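Local structure of synergistic-type venom protein S2C4 (Dendroaspis jamesoni kaimosae, 7C28) at residues Q21-K26 with G41-C46. The protein probably enhances the toxicity of other toxins and is a three-finger toxin that assembles as a homodimer. Sequence-based numbering, arbitrary orientation.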
ATOM      1  N   GLN A  21       5.464 -16.727  12.893  1.00 32.54           N
ATOM      2  CA  GLN A  21       5.291 -15.708  11.856  1.00 32.01           C
ATOM      3  C   GLN A  21       4.255 -16.257  10.878  1.00 28.30           C
ATOM      4  O   GLN A  21       4.562 -17.130  10.063  1.00 26.88           O
ATOM      5  CB  GLN A  21       6.615 -15.391  11.166  1.00 32.64           C
ATOM      6  CG  GLN A  21       7.669 -14.765  12.070  1.00 35.63           C
ATOM      7  CD  GLN A  21       8.966 -14.454  11.334  1.00 37.52           C
ATOM      8  OE1 GLN A  21       9.456 -15.262  10.538  1.00 38.17           O
ATOM      9  NE2 GLN A  21       9.526 -13.278  11.595  1.00 37.40           N
ATOM     10  N   LYS A  22       3.024 -15.745  10.948  1.00 29.57           N
ATOM     11  CA  LYS A  22       1.929 -16.306  10.160  1.00 29.15           C
ATOM     12  C   LYS A  22       1.354 -15.321   9.145  1.00 28.58           C
ATOM     13  O   LYS A  22       0.235 -15.518   8.669  1.00 29.75           O
ATOM     14  CB  LYS A  22       0.822 -16.810  11.089  1.00 29.14           C
ATOM     15  CG  LYS A  22       1.336 -17.559  12.315  1.00 31.23           C
ATOM     16  CD  LYS A  22       0.204 -17.943  13.265  1.00 32.43           C
ATOM     17  CE  LYS A  22       0.630 -19.071  14.200  1.00 34.51           C
ATOM     18  NZ  LYS A  22      -0.143 -19.095  15.473  1.00 36.27           N
ATOM     19  N   ILE A  23       2.104 -14.280   8.785  1.00 28.08           N
ATOM     20  CA  ILE A  23       1.649 -13.263   7.842  1.00 26.73           C
ATOM     21  C   ILE A  23       2.805 -12.906   6.909  1.00 24.23           C
ATOM     22  O   ILE A  23       3.959 -12.828   7.342  1.00 23.81           O
ATOM     23  CB  ILE A  23       1.142 -12.004   8.588  1.00 31.14           C
ATOM     24  CG1 ILE A  23       0.067 -12.356   9.622  1.00 35.17           C
ATOM     25  CG2 ILE A  23       0.636 -10.953   7.621  1.00 29.96           C
ATOM     26  CD1 ILE A  23      -1.254 -12.774   9.030  1.00 40.68           C
ATOM     27  N   CYS A  24       2.501 -12.683   5.633  1.00 21.89           N
ATOM     28  CA  CYS A  24       3.425 -12.027   4.714  1.00 23.44           C
ATOM     29  C   CYS A  24       3.033 -10.560   4.593  1.00 23.82           C
ATOM     30  O   CYS A  24       1.861 -10.205   4.745  1.00 25.53           O
ATOM     31  CB  CYS A  24       3.428 -12.664   3.323  1.00 24.58           C
ATOM     32  SG  CYS A  24       3.629 -14.452   3.229  1.00 27.08           S
ATOM     33  N   PHE A  25       4.023  -9.700   4.332  1.00 22.48           N
ATOM     34  CA  PHE A  25       3.768  -8.269   4.224  1.00 19.79           C
ATOM     35  C   PHE A  25       4.423  -7.674   2.986  1.00 19.57           C
ATOM     36  O   PHE A  25       5.419  -8.187   2.472  1.00 17.83           O
ATOM     37  CB  PHE A  25       4.253  -7.506   5.479  1.00 23.00           C
ATOM     38  CG  PHE A  25       5.751  -7.358   5.570  1.00 25.61           C
ATOM     39  CD1 PHE A  25       6.404  -6.284   4.971  1.00 25.54           C
ATOM     40  CD2 PHE A  25       6.505  -8.282   6.273  1.00 25.76           C
ATOM     41  CE1 PHE A  25       7.777  -6.151   5.058  1.00 25.85           C
ATOM     42  CE2 PHE A  25       7.879  -8.152   6.364  1.00 28.19           C
ATOM     43  CZ  PHE A  25       8.515  -7.080   5.756  1.00 26.64           C
ATOM     44  N   LYS A  26       3.822  -6.584   2.512  1.00 21.13           N
ATOM     45  CA  LYS A  26       4.425  -5.642   1.580  1.00 18.63           C
ATOM     46  C   LYS A  26       4.399  -4.259   2.215  1.00 20.36           C
ATOM     47  O   LYS A  26       3.401  -3.879   2.832  1.00 21.10           O
ATOM     48  CB  LYS A  26       3.674  -5.616   0.246  1.00 16.24           C
ATOM     49  CG  LYS A  26       3.491  -6.969  -0.401  1.00 14.38           C
ATOM     50  CD  LYS A  26       2.613  -6.864  -1.630  1.00 14.12           C
ATOM     51  CE  LYS A  26       3.335  -6.129  -2.751  1.00 13.62           C
ATOM     52  NZ  LYS A  26       2.608  -6.256  -4.043  1.00 13.88           N
ATOM     53  N   GLY A  41       8.475  -9.687   3.276  1.00 23.16           N
ATOM     54  CA  GLY A  41       9.003 -10.729   4.127  1.00 24.44           C
ATOM     55  C   GLY A  41       7.930 -11.293   5.044  1.00 20.78           C
ATOM     56  O   GLY A  41       6.741 -10.992   4.900  1.00 15.60           O
ATOM     57  N   CYS A  42       8.385 -12.135   5.971  1.00 19.94           N
ATOM     58  CA  CYS A  42       7.555 -12.712   7.021  1.00 22.19           C
ATOM     59  C   CYS A  42       7.385 -11.737   8.187  1.00 20.71           C
ATOM     60  O   CYS A  42       8.213 -10.851   8.421  1.00 19.09           O
ATOM     61  CB  CYS A  42       8.166 -14.017   7.544  1.00 25.82           C
ATOM     62  SG  CYS A  42       8.425 -15.298   6.302  1.00 30.84           S
ATOM     63  N   THR A  43       6.316 -11.945   8.951  1.00 20.50           N
ATOM     64  CA  THR A  43       6.101 -11.181  10.173  1.00 22.21           C
ATOM     65  C   THR A  43       5.025 -11.867  11.003  1.00 23.99           C
ATOM     66  O   THR A  43       4.240 -12.674  10.495  1.00 24.14           O
ATOM     67  CB  THR A  43       5.704  -9.730   9.879  1.00 21.98           C
ATOM     68  OG1 THR A  43       5.642  -8.996  11.109  1.00 22.54           O
ATOM     69  CG2 THR A  43       4.357  -9.667   9.173  1.00 21.63           C
ATOM     70  N   ALA A  44       5.000 -11.524  12.289  1.00 24.54           N
ATOM     71  CA  ALA A  44       3.994 -12.033  13.211  1.00 25.36           C
ATOM     72  C   ALA A  44       2.845 -11.066  13.429  1.00 25.03           C
ATOM     73  O   ALA A  44       1.714 -11.505  13.650  1.00 24.59           O
ATOM     74  CB  ALA A  44       4.630 -12.359  14.568  1.00 24.77           C
ATOM     75  N   THR A  45       3.115  -9.767  13.360  1.00 27.66           N
ATOM     76  CA  THR A  45       2.105  -8.723  13.455  1.00 26.86           C
ATOM     77  C   THR A  45       2.248  -7.811  12.250  1.00 27.41           C
ATOM     78  O   THR A  45       3.365  -7.443  11.874  1.00 26.38           O
ATOM     79  CB  THR A  45       2.249  -7.915  14.750  1.00 26.72           C
ATOM     80  OG1 THR A  45       1.995  -8.766  15.873  1.00 27.74           O
ATOM     81  CG2 THR A  45       1.277  -6.747  14.775  1.00 26.07           C
ATOM     82  N   CYS A  46       1.121  -7.452  11.645  1.00 27.85           N
ATOM     83  CA  CYS A  46       1.164  -6.618  10.455  1.00 25.22           C
ATOM     84  C   CYS A  46       1.712  -5.244  10.833  1.00 24.30           C
ATOM     85  O   CYS A  46       1.223  -4.633  11.788  1.00 26.71           O
ATOM     86  CB  CYS A  46      -0.237  -6.488   9.852  1.00 27.42           C
ATOM     87  SG  CYS A  46      -0.308  -5.670   8.244  1.00 25.72           S
TER
HETATM   88  O   HOH W   1       1.681 -14.530  13.544  1.00 38.68           O
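At the base of the central finger of this three-finger toxin, Ile23, Cys24 and Phe25 pair antiparallel with Thr43, Cys42 and Gly41, joining the two strands of the hairpin where they meet the disulfide-rich core. Ile23 and Thr43 form a hydrogen-bonded pair, Thr43 N reaching Ile23 O at 3.0 Å and Ile23 N returning to Thr43 O at 3.2 Å. Phe25 N donates to Gly41 O at 3.1 Å, whereas the return bond from Gly41 N to Phe25 O is weak. Between these pairs lies the non-hydrogen-bonded pair Cys24–Cys42; their sulfurs leave the same face of the sheet for separate disulfides, to Cys3 and Cys17. Lys22 and Ile23 both oppose Thr43, the signature of a classic beta bulge, and a water accepts from Lys22 N and donates to Ala44 O. On the face bearing Ile23 and Thr43, chi1 of 74° sets the Phe25 ring back over glycine: Gly41 N lies 3.5 Å above the ring plane toward its rim, and Cys42 O meets the edge in plane, 3.4 Å from CE2. The ring comes closest at CD2, 3.0 Å from Gly41 O. Thr43 CG2 approaches CD2 obliquely at 3.9 Å. With OG1 anti to the backbone N (chi1 -174°), Thr43 donates to Thr45 O from above the carbonyl plane, tying the strand end to the following turn, beyond which Cys46 is bridged to Cys57. Gln21 OE1 lies against Cys42 CB at 3.5 Å, a van der Waals contact, while its hydrogen bond comes from Ala18 N. The sheet thus carries cystines on its Cys24/Cys42 face and Phe25–Thr43 packing on the other, and the weak Gly41 N–Phe25 O bond suggests looser backbone pairing at that end.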